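Side-chain contacts in free methionine-R-sulfoxide reductase (Saccharomyces cerevisiae, PDB 1F5M), which catalyses the thioredoxin-dependent reduction of the R-sulfoxide of free methionine back to methionine, protecting yeast cells against oxidative stress: residues V135-N140 / G146-D151; C44-A49 / F69-A74; Q86-C91 / D126-S131. All blocks are in the same frame, centred on the assembly; numbering follows the deposited sequence.

Contact 1 of 3, residues V135-N140 / G146-D151; sequences VPIISN and GVIDID
Val135, Pro136 and Ile137 pair with Ile148, Val147 and Gly146 as adjacent antiparallel strands of a beta hairpin, their axes 4.4 Å apart at the closest approach. The hairpin, strands 131-138 and 144-152, forms part of the antiparallel sheet of the GAF domain. Val135 and Ile148 make a hydrogen-bonded pair, joined from Val135 N to Ile148 O at 2.8 Å and from Ile148 N to Val135 O at 2.7 Å. Pro136 sits at the non-hydrogen-bonded pair with Val147, a fitting place for a residue without an N-H. The two faces of the sheet meet different surroundings. Val135, Ile137 and Ile148 lie on the face covered by helices: Val135 rests on Leu166 of helix 160-176 and Ile148 on Ile53 of helix 42-59. On this helix-covered face branched aliphatic residues suit their place, being at ease in extended backbone and offering only hydrocarbon to the helices. Pro136 and Val147 occupy the opposite face, where Val147 CG1 comes within 4.1 Å of Pro136 CA. Ile137 and Ile148 carry the side-chain contact, crossing at about a right angle. In each, CG1 stands anti to the carbonyl carbon (chi1 -64° in Ile137), which leads the Ile137 chain over Gly146 toward its diagonal neighbour. Gly146, with no side chain, leaves Ile137 to pack against its backbone, Ile137 CB lying 3.5 Å from Gly146 O. The same carbonyl accepts a bond from Ile137 N, 2.7 Å long. Beyond the glycine, the terminal methyl Ile137 CD1 ends 3.8 Å from Ile148 CG1.

Contact 2 of 3, residues C44-A49 / F69-A74; sequences CNLSNA and FYVTQA
Leu46 lies across one face of the Phe69 ring, covering it with several carbons at once. Its CD2 methyl stands almost over the middle of the ring, 3.9 Å from the centroid and 12° off the normal, a clear CH-pi contact. The other methyl, Leu46 CD1, settles near the root of the ring, 3.5 Å from Phe69 CG, and also reaches Val71 CG1 at 4.0 Å. With CG anti to the carbonyl carbon (chi1 -65°), the leucine holds its branched end out from helix 42-59 toward strand 64-72, so that its two methyls span ring and valine. One helical turn on, Ala49 CB approaches the far end of the ring obliquely, 3.7 Å from Phe69 CZ; a small residue fits here because the ring itself fills the space up to the helix. This is helix-on-sheet packing in the GAF domain. Phe69 also touches Ile148 of the adjoining strand, while Asn48, turned away from the strand, bonds to Ala90 of the second subunit. Apart from Leu46 O, a backbone oxygen 3.4 Å from Phe69 CE1, the contact is hydrocarbon; it rests on shape and the exclusion of water, with no hydrogen bond between the segments.

Contact 3 of 3, residues Q86-C91 / D126-S131; sequences QGKVAC and DGETKS
Two loops of the GAF domain, one following strand 79-85 and the other leading into strand 131-138, meet here through the side chains of Lys88 and Asp126; farther along, the Cys91-Cys125 disulfide also ties them. An Asx turn shapes the second loop: Asp126 OD1 accepts a bond from Glu128 N, 2.7 Å long, within a type I turn from Asp126 to Thr129. The extended Lys88 chain runs past the carboxylate, its CD 3.7 Å from Asp126 OD2, while its amine stops 4.5 Å from that same oxygen, too far for a salt bridge. Water bridges the difference, accepting from Lys88 NZ and donating to Asp126 OD2 at 2.6 Å. Lysine suits this partly open place, since its long aliphatic stem can span the gap to Asp126 while its ammonium keeps a water partner. Asp126 OD2 is bonded to Asn65 as well, so the carboxylate has several anchors. Replacing the aspartate by alanine would probably abolish the Asx turn, leaving Glu128 N without its side-chain acceptor, the ammonium with one counter-charge fewer and its water without a carboxylate. A further water donates to Asp126 OD1 at 2.9 Å, its bond from Lys88 NZ only weak.

How the contacts relate
Contacts 1 and 2 are buried and share one sheet, in which strands 144-152 and 64-72 are neighbours: Ile148 CG1 packs on Phe69 CE2, and Val147 N probably bonds to Tyr70 O. Contact 1 lies within the sheet and is held by backbone bonds as well as aliphatic packing; contact 2 sets a helix on that sheet mainly through hydrocarbon, with no hydrogen bond between its segments. Contact 3, about 17 Å from each of the others between centres, is partly exposed and relies on charge and water. It is joined to the strands by probable hydrogen bonds between Asp151 OD2 and Thr129 OG1 and between Tyr70 OH and Cys91 O. Contacts 2 and 3 also both touch the second subunit.

Contact 1 of 3, residues V135-N140 / G146-D151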
loop_
_atom_site.group_PDB
_atom_site.type_symbol
_atom_site.label_atom_id
_atom_site.label_comp_id
_atom_site.label_asym_id
_atom_site.label_seq_id
_atom_site.Cartn_x
_atom_site.Cartn_y
_atom_site.Cartn_z
ATOM N N VAL B 135 -9.603 -13.943 2.160
ATOM C CA VAL B 135 -9.419 -14.655 3.410
ATOM C C VAL B 135 -9.694 -13.734 4.605
ATOM O O VAL B 135 -9.029 -12.667 4.794
ATOM C CB VAL B 135 -7.979 -15.214 3.488
ATOM C CG1 VAL B 135 -7.725 -15.944 4.806
ATOM C CG2 VAL B 135 -7.709 -16.113 2.304
ATOM N N PRO B 136 -10.673 -14.104 5.441
ATOM C CA PRO B 136 -10.964 -13.239 6.604
ATOM C C PRO B 136 -9.968 -13.365 7.771
ATOM O O PRO B 136 -9.472 -14.450 8.080
ATOM C CB PRO B 136 -12.372 -13.661 6.994
ATOM C CG PRO B 136 -12.345 -15.109 6.733
ATOM C CD PRO B 136 -11.574 -15.270 5.410
ATOM N N ILE B 137 -9.640 -12.223 8.394
ATOM C CA ILE B 137 -8.717 -12.183 9.511
ATOM C C ILE B 137 -9.605 -12.225 10.744
ATOM O O ILE B 137 -10.475 -11.375 10.902
ATOM C CB ILE B 137 -7.886 -10.879 9.453
ATOM C CG1 ILE B 137 -7.018 -10.898 8.175
ATOM C CG2 ILE B 137 -7.019 -10.743 10.667
ATOM C CD1 ILE B 137 -6.553 -9.507 7.767
ATOM N N ILE B 138 -9.380 -13.206 11.617
ATOM C CA ILE B 138 -10.244 -13.388 12.797
ATOM C C ILE B 138 -9.608 -13.043 14.129
ATOM O O ILE B 138 -8.449 -13.364 14.359
ATOM C CB ILE B 138 -10.745 -14.868 12.858
ATOM C CG1 ILE B 138 -11.368 -15.256 11.507
ATOM C CG2 ILE B 138 -11.705 -15.049 14.035
ATOM C CD1 ILE B 138 -12.597 -14.448 11.155
ATOM N N SER B 139 -10.368 -12.394 15.011
ATOM C CA SER B 139 -9.837 -12.015 16.330
ATOM C C SER B 139 -9.846 -13.199 17.303
ATOM O O SER B 139 -10.459 -14.245 17.035
ATOM C CB SER B 139 -10.689 -10.910 16.953
ATOM O OG SER B 139 -12.012 -11.390 17.111
ATOM N N ASN B 140 -9.173 -13.032 18.435
ATOM C CA ASN B 140 -9.162 -14.088 19.456
ATOM C C ASN B 140 -10.611 -14.323 19.808
ATOM O O ASN B 140 -11.076 -15.453 19.997
ATOM C CB ASN B 140 -8.436 -13.625 20.706
ATOM C CG ASN B 140 -6.976 -13.448 20.474
ATOM O OD1 ASN B 140 -6.412 -14.082 19.589
ATOM N ND2 ASN B 140 -6.338 -12.593 21.268
ATOM N N GLY B 146 -10.814 -7.962 9.567
ATOM C CA GLY B 146 -10.658 -7.469 8.209
ATOM C C GLY B 146 -10.465 -8.647 7.266
ATOM O O GLY B 146 -10.642 -9.809 7.651
ATOM N N VAL B 147 -10.101 -8.371 6.018
ATOM C CA VAL B 147 -9.880 -9.455 5.074
ATOM C C VAL B 147 -8.618 -9.225 4.277
ATOM O O VAL B 147 -8.119 -8.088 4.172
ATOM C CB VAL B 147 -11.018 -9.593 4.034
ATOM C CG1 VAL B 147 -12.368 -9.826 4.718
ATOM C CG2 VAL B 147 -11.072 -8.341 3.170
ATOM N N ILE B 148 -8.077 -10.325 3.767
ATOM C CA ILE B 148 -6.921 -10.310 2.893
ATOM C C ILE B 148 -7.573 -10.559 1.540
ATOM O O ILE B 148 -8.320 -11.535 1.371
ATOM C CB ILE B 148 -5.957 -11.455 3.193
ATOM C CG1 ILE B 148 -5.541 -11.437 4.670
ATOM C CG2 ILE B 148 -4.754 -11.331 2.302
ATOM C CD1 ILE B 148 -4.516 -12.520 5.023
ATOM N N ASP B 149 -7.283 -9.680 0.584
ATOM C CA ASP B 149 -7.902 -9.730 -0.738
ATOM C C ASP B 149 -6.886 -9.729 -1.893
ATOM O O ASP B 149 -6.000 -8.813 -2.012
ATOM C CB ASP B 149 -8.847 -8.496 -0.846
ATOM C CG ASP B 149 -9.751 -8.492 -2.094
ATOM O OD1 ASP B 149 -9.881 -9.512 -2.803
ATOM O OD2 ASP B 149 -10.394 -7.439 -2.348
ATOM N N ILE B 150 -6.955 -10.752 -2.723
ATOM C CA ILE B 150 -6.074 -10.801 -3.910
ATOM C C ILE B 150 -6.879 -10.918 -5.190
ATOM O O ILE B 150 -7.755 -11.825 -5.291
ATOM C CB ILE B 150 -5.120 -11.999 -3.835
ATOM C CG1 ILE B 150 -4.457 -12.050 -2.458
ATOM C CG2 ILE B 150 -4.072 -11.913 -4.926
ATOM C CD1 ILE B 150 -3.374 -13.178 -2.324
ATOM N N ASP B 151 -6.600 -10.066 -6.190
ATOM C CA ASP B 151 -7.346 -10.133 -7.477
ATOM C C ASP B 151 -6.385 -10.692 -8.540
ATOM O O ASP B 151 -5.180 -10.413 -8.492
ATOM C CB ASP B 151 -7.786 -8.762 -8.019
ATOM C CG ASP B 151 -8.908 -8.135 -7.243
ATOM O OD1 ASP B 151 -9.243 -8.623 -6.162
ATOM O OD2 ASP B 151 -9.446 -7.098 -7.707
#

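Contact 2 of 3, residues C44-A49 / F69-A74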
loop_
_atom_site.group_PDB
_atom_site.type_symbol
_atom_site.label_atom_id
_atom_site.label_comp_id
_atom_site.label_asym_id
_atom_site.label_seq_id
_atom_site.Cartn_x
_atom_site.Cartn_y
_atom_site.Cartn_z
ATOM N N CYS B 44 1.418 -0.312 9.462
ATOM C CA CYS B 44 2.769 -0.649 9.062
ATOM C C CYS B 44 2.877 -2.122 8.671
ATOM O O CYS B 44 3.487 -2.477 7.642
ATOM C CB CYS B 44 3.716 -0.342 10.225
ATOM S SG CYS B 44 5.291 -1.193 10.239
ATOM N N ASN B 45 2.316 -2.962 9.525
ATOM C CA ASN B 45 2.366 -4.394 9.323
ATOM C C ASN B 45 1.577 -4.843 8.093
ATOM O O ASN B 45 2.063 -5.682 7.343
ATOM C CB ASN B 45 1.890 -5.120 10.578
ATOM C CG ASN B 45 2.872 -4.973 11.750
ATOM O OD1 ASN B 45 4.056 -4.739 11.549
ATOM N ND2 ASN B 45 2.368 -5.109 12.980
ATOM N N LEU B 46 0.379 -4.295 7.859
ATOM C CA LEU B 46 -0.341 -4.714 6.652
ATOM C C LEU B 46 0.245 -4.103 5.415
ATOM O O LEU B 46 0.114 -4.667 4.349
ATOM C CB LEU B 46 -1.843 -4.369 6.701
ATOM C CG LEU B 46 -2.655 -5.085 7.759
ATOM C CD1 LEU B 46 -4.150 -4.976 7.461
ATOM C CD2 LEU B 46 -2.200 -6.527 7.823
ATOM N N SER B 47 0.908 -2.942 5.515
ATOM C CA SER B 47 1.489 -2.382 4.314
ATOM C C SER B 47 2.618 -3.262 3.817
ATOM O O SER B 47 2.715 -3.487 2.635
ATOM C CB SER B 47 2.018 -0.969 4.584
ATOM O OG SER B 47 0.916 -0.109 4.823
ATOM N N ASN B 48 3.515 -3.709 4.699
ATOM C CA ASN B 48 4.601 -4.586 4.256
ATOM C C ASN B 48 4.004 -5.933 3.849
ATOM O O ASN B 48 4.435 -6.550 2.869
ATOM C CB ASN B 48 5.637 -4.783 5.354
ATOM C CG ASN B 48 6.712 -3.692 5.305
ATOM O OD1 ASN B 48 6.958 -3.140 4.253
ATOM N ND2 ASN B 48 7.345 -3.410 6.411
ATOM N N ALA B 49 2.995 -6.359 4.572
ATOM C CA ALA B 49 2.340 -7.612 4.166
ATOM C C ALA B 49 1.840 -7.540 2.713
ATOM O O ALA B 49 2.056 -8.478 1.924
ATOM C CB ALA B 49 1.196 -7.895 5.074
ATOM N N PHE B 69 -5.581 -5.337 1.661
ATOM C CA PHE B 69 -6.485 -5.524 2.797
ATOM C C PHE B 69 -7.643 -4.532 2.962
ATOM O O PHE B 69 -7.571 -3.379 2.483
ATOM C CB PHE B 69 -5.723 -5.434 4.131
ATOM C CG PHE B 69 -4.534 -6.365 4.244
ATOM C CD1 PHE B 69 -3.310 -6.049 3.619
ATOM C CD2 PHE B 69 -4.675 -7.600 4.891
ATOM C CE1 PHE B 69 -2.246 -6.968 3.625
ATOM C CE2 PHE B 69 -3.598 -8.530 4.897
ATOM C CZ PHE B 69 -2.399 -8.209 4.261
ATOM N N TYR B 70 -8.677 -5.000 3.693
ATOM C CA TYR B 70 -9.825 -4.177 4.113
ATOM C C TYR B 70 -9.880 -4.464 5.607
ATOM O O TYR B 70 -9.508 -5.544 6.025
ATOM C CB TYR B 70 -11.135 -4.597 3.461
ATOM C CG TYR B 70 -11.281 -4.028 2.067
ATOM C CD1 TYR B 70 -10.662 -4.642 0.970
ATOM C CD2 TYR B 70 -11.981 -2.839 1.851
ATOM C CE1 TYR B 70 -10.735 -4.089 -0.284
ATOM C CE2 TYR B 70 -12.058 -2.271 0.568
ATOM C CZ TYR B 70 -11.436 -2.895 -0.487
ATOM O OH TYR B 70 -11.491 -2.341 -1.774
ATOM N N VAL B 71 -10.343 -3.531 6.424
ATOM C CA VAL B 71 -10.349 -3.784 7.851
ATOM C C VAL B 71 -11.697 -3.315 8.331
ATOM O O VAL B 71 -12.281 -2.393 7.774
ATOM C CB VAL B 71 -9.224 -2.991 8.583
ATOM C CG1 VAL B 71 -7.825 -3.384 8.016
ATOM C CG2 VAL B 71 -9.477 -1.495 8.414
ATOM N N THR B 72 -12.193 -3.964 9.363
ATOM C CA THR B 72 -13.512 -3.638 9.873
ATOM C C THR B 72 -13.465 -2.251 10.482
ATOM O O THR B 72 -12.582 -1.941 11.282
ATOM C CB THR B 72 -13.968 -4.709 10.897
ATOM O OG1 THR B 72 -13.925 -5.994 10.264
ATOM C CG2 THR B 72 -15.410 -4.449 11.382
ATOM N N GLN B 73 -14.380 -1.401 10.037
ATOM C CA GLN B 73 -14.451 -0.050 10.560
ATOM C C GLN B 73 -14.701 -0.147 12.066
ATOM O O GLN B 73 -15.586 -0.894 12.507
ATOM C CB GLN B 73 -15.597 0.717 9.902
ATOM C CG GLN B 73 -15.753 2.124 10.463
ATOM C CD GLN B 73 -16.959 2.853 9.894
ATOM O OE1 GLN B 73 -17.978 2.233 9.546
ATOM N NE2 GLN B 73 -16.865 4.182 9.817
ATOM N N ALA B 74 -13.915 0.588 12.851
ATOM C CA ALA B 74 -14.085 0.577 14.306
ATOM C C ALA B 74 -15.500 1.064 14.628
ATOM O O ALA B 74 -16.244 0.427 15.378
ATOM C CB ALA B 74 -13.063 1.490 14.963
#

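Contact 3 of 3, residues Q86-C91 / D126-S131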
loop_
_atom_site.group_PDB
_atom_site.type_symbol
_atom_site.label_atom_id
_atom_site.label_comp_id
_atom_site.label_asym_id
_atom_site.label_seq_id
_atom_site.Cartn_x
_atom_site.Cartn_y
_atom_site.Cartn_z
ATOM N N GLN B 86 -1.293 -3.352 -2.779
ATOM C CA GLN B 86 -0.427 -3.171 -3.957
ATOM C C GLN B 86 -1.382 -3.346 -5.140
ATOM O O GLN B 86 -2.198 -4.291 -5.196
ATOM C CB GLN B 86 0.698 -4.225 -4.069
ATOM C CG GLN B 86 1.601 -4.340 -2.883
ATOM C CD GLN B 86 2.449 -3.086 -2.671
ATOM O OE1 GLN B 86 2.576 -2.617 -1.538
ATOM N NE2 GLN B 86 3.040 -2.561 -3.732
ATOM N N GLY B 87 -1.295 -2.458 -6.113
ATOM C CA GLY B 87 -2.185 -2.575 -7.273
ATOM C C GLY B 87 -2.847 -1.255 -7.665
ATOM O O GLY B 87 -2.366 -0.185 -7.293
ATOM N N LYS B 88 -3.944 -1.313 -8.422
ATOM C CA LYS B 88 -4.608 -0.093 -8.836
ATOM C C LYS B 88 -5.628 0.360 -7.816
ATOM O O LYS B 88 -6.042 -0.433 -6.996
ATOM C CB LYS B 88 -5.271 -0.296 -10.191
ATOM C CG LYS B 88 -4.268 -0.640 -11.257
ATOM C CD LYS B 88 -4.996 -0.938 -12.537
ATOM C CE LYS B 88 -3.992 -1.072 -13.695
ATOM N NZ LYS B 88 -4.725 -1.468 -14.924
ATOM N N VAL B 89 -5.978 1.656 -7.858
ATOM C CA VAL B 89 -6.976 2.288 -6.976
ATOM C C VAL B 89 -8.227 1.365 -6.822
ATOM O O VAL B 89 -8.680 0.731 -7.774
ATOM C CB VAL B 89 -7.310 3.698 -7.564
ATOM C CG1 VAL B 89 -8.577 4.275 -6.970
ATOM C CG2 VAL B 89 -6.102 4.655 -7.250
ATOM N N ALA B 90 -8.771 1.314 -5.605
ATOM C CA ALA B 90 -9.861 0.422 -5.263
ATOM C C ALA B 90 -10.985 1.063 -4.455
ATOM O O ALA B 90 -10.836 2.183 -3.941
ATOM C CB ALA B 90 -9.291 -0.746 -4.469
ATOM N N CYS B 91 -12.079 0.306 -4.330
ATOM C CA CYS B 91 -13.275 0.719 -3.606
ATOM C C CYS B 91 -12.907 1.016 -2.140
ATOM O O CYS B 91 -12.126 0.286 -1.519
ATOM C CB CYS B 91 -14.333 -0.396 -3.688
ATOM S SG CYS B 91 -14.519 -1.270 -5.290
ATOM N N ASP B 126 -11.651 -3.197 -9.955
ATOM C CA ASP B 126 -10.893 -3.231 -11.216
ATOM C C ASP B 126 -11.757 -4.026 -12.188
ATOM O O ASP B 126 -12.063 -5.213 -11.952
ATOM C CB ASP B 126 -9.526 -3.921 -11.024
ATOM C CG ASP B 126 -8.611 -3.796 -12.283
ATOM O OD1 ASP B 126 -9.128 -3.793 -13.434
ATOM O OD2 ASP B 126 -7.360 -3.715 -12.122
ATOM N N GLY B 127 -12.175 -3.379 -13.272
ATOM C CA GLY B 127 -12.994 -4.078 -14.242
ATOM C C GLY B 127 -12.280 -5.248 -14.890
ATOM O O GLY B 127 -12.948 -6.076 -15.520
ATOM N N GLU B 128 -10.949 -5.354 -14.753
ATOM C CA GLU B 128 -10.257 -6.492 -15.399
ATOM C C GLU B 128 -10.066 -7.698 -14.520
ATOM O O GLU B 128 -9.499 -8.699 -14.961
ATOM C CB GLU B 128 -8.883 -6.087 -15.902
ATOM C CG GLU B 128 -8.931 -5.497 -17.270
ATOM C CD GLU B 128 -8.234 -4.168 -17.272
ATOM O OE1 GLU B 128 -7.039 -4.090 -17.670
ATOM O OE2 GLU B 128 -8.907 -3.196 -16.832
ATOM N N THR B 129 -10.515 -7.611 -13.268
ATOM C CA THR B 129 -10.331 -8.715 -12.389
ATOM C C THR B 129 -11.211 -9.870 -12.892
ATOM O O THR B 129 -12.381 -9.656 -13.205
ATOM C CB THR B 129 -10.724 -8.314 -10.927
ATOM O OG1 THR B 129 -9.789 -7.341 -10.421
ATOM C CG2 THR B 129 -10.690 -9.549 -10.011
ATOM N N LYS B 130 -10.650 -11.076 -12.990
ATOM C CA LYS B 130 -11.435 -12.242 -13.418
ATOM C C LYS B 130 -11.582 -13.277 -12.327
ATOM O O LYS B 130 -12.553 -14.022 -12.323
ATOM C CB LYS B 130 -10.811 -12.909 -14.658
ATOM C CG LYS B 130 -11.276 -12.275 -15.959
ATOM C CD LYS B 130 -10.463 -12.813 -17.149
ATOM C CE LYS B 130 -10.999 -12.067 -18.401
ATOM N NZ LYS B 130 -10.282 -12.472 -19.611
ATOM N N SER B 131 -10.592 -13.402 -11.451
ATOM C CA SER B 131 -10.714 -14.357 -10.358
ATOM C C SER B 131 -10.214 -13.681 -9.136
ATOM O O SER B 131 -9.499 -12.684 -9.244
ATOM C CB SER B 131 -9.983 -15.694 -10.620
ATOM O OG SER B 131 -8.611 -15.565 -10.868
HETATM O O HOH W 1 -5.670 -4.145 -14.107
HETATM O O HOH W 2 -6.047 -3.486 -9.502
HETATM O O HOH W 3 -8.165 -1.659 -15.144
#